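Local coordinates for ornithine carbamoyltransferase (Giardia intestinalis, PDB 3GRF), which probably transfers the carbamoyl group between carbamoyl phosphate and ornithine, as an ornithine carbamoyltransferase linked to the arginine degradation pathway, at residues Glu210-Ile213 with Ala214-Thr218. Residues are numbered along the deposited sequence; the frame is centred on the assembly and turned at random.
Sequences EEII and AKHGT
His-216 grips the carbonyl of Ile-212 twice. Its backbone N donates at 3.0 Å to Ile-212 O, and its ring ND1 reaches the same Ile-212 O at 3.1 Å; the two donors come from opposite faces of the carbonyl plane. With CG anti to its own carbonyl carbon (chi1 -57°), the imidazole turns back along the helix, and this second bond helps fix its rotation. Ile-212 forms the tightly packed side: its CD1 methyl lies 3.7 Å from His-216 ND1 and 3.8 Å from Thr-218 CG2, while the side chain also touches Ala-183 and Leu-184 of helix 173-185. Here helix 203-216, the connection between parallel strands 188-192 and 221-225 in a beta-alpha-beta unit of the Asp/Orn binding domain, comes to its end in a Schellman motif. Gly-217 turns to positive phi (48°), Thr-218 N gives the 6→1 bond to Ile-213 O (3.1 Å), and Gly-217 N a weak 5→2 bond to Ala-214 O. Thr-218 OG1 passes 3.5 Å from Ile-213 CB and is hydrogen-bonded to Ala-183 O and Gly-220 N. The solvent side is looser: Glu-211 and Lys-215 are exposed, and Glu-211 OE1 stays 4.7 Å from Lys-215 NZ, too far for a salt bridge.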
loop_
_atom_site.group_PDB
_atom_site.type_symbol
_atom_site.label_atom_id
_atom_site.label_comp_id
_atom_site.label_asym_id
_atom_site.label_seq_id
_atom_site.Cartn_x
_atom_site.Cartn_y
_atom_site.Cartn_z
ATOM N N GLU A 210 1.997 -32.284 24.863
ATOM C CA GLU A 210 2.446 -33.592 25.329
ATOM C C GLU A 210 2.009 -34.684 24.333
ATOM O O GLU A 210 2.745 -35.628 24.062
ATOM C CB GLU A 210 2.021 -33.810 26.781
ATOM C CG GLU A 210 2.754 -32.774 27.673
ATOM C CD GLU A 210 2.607 -33.005 29.167
ATOM O OE1 GLU A 210 1.500 -33.368 29.630
ATOM O OE2 GLU A 210 3.609 -32.788 29.886
ATOM N N GLU A 211 0.854 -34.483 23.710
ATOM C CA GLU A 211 0.436 -35.285 22.575
ATOM C C GLU A 211 1.296 -35.158 21.320
ATOM O O GLU A 211 1.502 -36.168 20.627
ATOM C CB GLU A 211 -1.008 -34.987 22.210
ATOM C CG GLU A 211 -1.488 -35.777 21.002
ATOM C CD GLU A 211 -2.831 -35.317 20.502
ATOM O OE1 GLU A 211 -3.210 -35.746 19.384
ATOM O OE2 GLU A 211 -3.499 -34.524 21.220
ATOM N N ILE A 212 1.781 -33.958 20.970
ATOM C CA ILE A 212 2.596 -33.930 19.760
ATOM C C ILE A 212 3.927 -34.605 20.024
ATOM O O ILE A 212 4.450 -35.298 19.162
ATOM C CB ILE A 212 2.739 -32.546 19.024
ATOM C CG1 ILE A 212 4.094 -31.914 19.284
ATOM C CG2 ILE A 212 1.588 -31.566 19.327
ATOM C CD1 ILE A 212 5.130 -32.474 18.495
ATOM N N ILE A 213 4.503 -34.410 21.205
ATOM C CA ILE A 213 5.781 -35.117 21.498
ATOM C C ILE A 213 5.604 -36.630 21.533
ATOM O O ILE A 213 6.470 -37.361 21.020
ATOM C CB ILE A 213 6.436 -34.690 22.806
ATOM C CG1 ILE A 213 7.301 -35.826 23.364
ATOM C CG2 ILE A 213 5.424 -34.375 23.804
ATOM C CD1 ILE A 213 7.541 -35.733 24.816
ATOM N N ALA A 214 4.488 -37.081 22.129
ATOM C CA ALA A 214 4.106 -38.500 22.128
ATOM C C ALA A 214 3.942 -39.042 20.713
ATOM O O ALA A 214 4.458 -40.105 20.405
ATOM C CB ALA A 214 2.828 -38.726 22.918
ATOM N N LYS A 215 3.219 -38.307 19.871
ATOM C CA LYS A 215 2.823 -38.811 18.560
ATOM C C LYS A 215 4.018 -38.895 17.634
ATOM O O LYS A 215 4.120 -39.833 16.835
ATOM C CB LYS A 215 1.745 -37.937 17.921
ATOM C CG LYS A 215 1.558 -38.170 16.413
ATOM C CD LYS A 215 0.411 -37.366 15.821
ATOM C CE LYS A 215 0.609 -35.876 16.013
ATOM N NZ LYS A 215 -0.558 -35.077 15.533
ATOM N N HIS A 216 4.909 -37.912 17.719
ATOM C CA HIS A 216 6.107 -37.933 16.882
ATOM C C HIS A 216 7.340 -38.454 17.574
ATOM O O HIS A 216 8.397 -38.520 16.937
ATOM C CB HIS A 216 6.408 -36.563 16.298
ATOM C CG HIS A 216 5.285 -36.001 15.499
ATOM N ND1 HIS A 216 4.347 -35.156 16.040
ATOM C CD2 HIS A 216 4.934 -36.186 14.208
ATOM C CE1 HIS A 216 3.488 -34.805 15.107
ATOM N NE2 HIS A 216 3.817 -35.422 13.986
ATOM N N GLY A 217 7.234 -38.817 18.861
ATOM C CA GLY A 217 8.429 -39.218 19.621
ATOM C C GLY A 217 9.570 -38.220 19.432
ATOM O O GLY A 217 10.703 -38.574 19.011
ATOM N N THR A 218 9.261 -36.955 19.706
ATOM C CA THR A 218 10.191 -35.861 19.425
ATOM C C THR A 218 11.305 -35.815 20.487
ATOM O O THR A 218 12.434 -35.366 20.220
ATOM C CB THR A 218 9.460 -34.511 19.326
ATOM O OG1 THR A 218 9.036 -34.076 20.620
ATOM C CG2 THR A 218 8.236 -34.589 18.388
#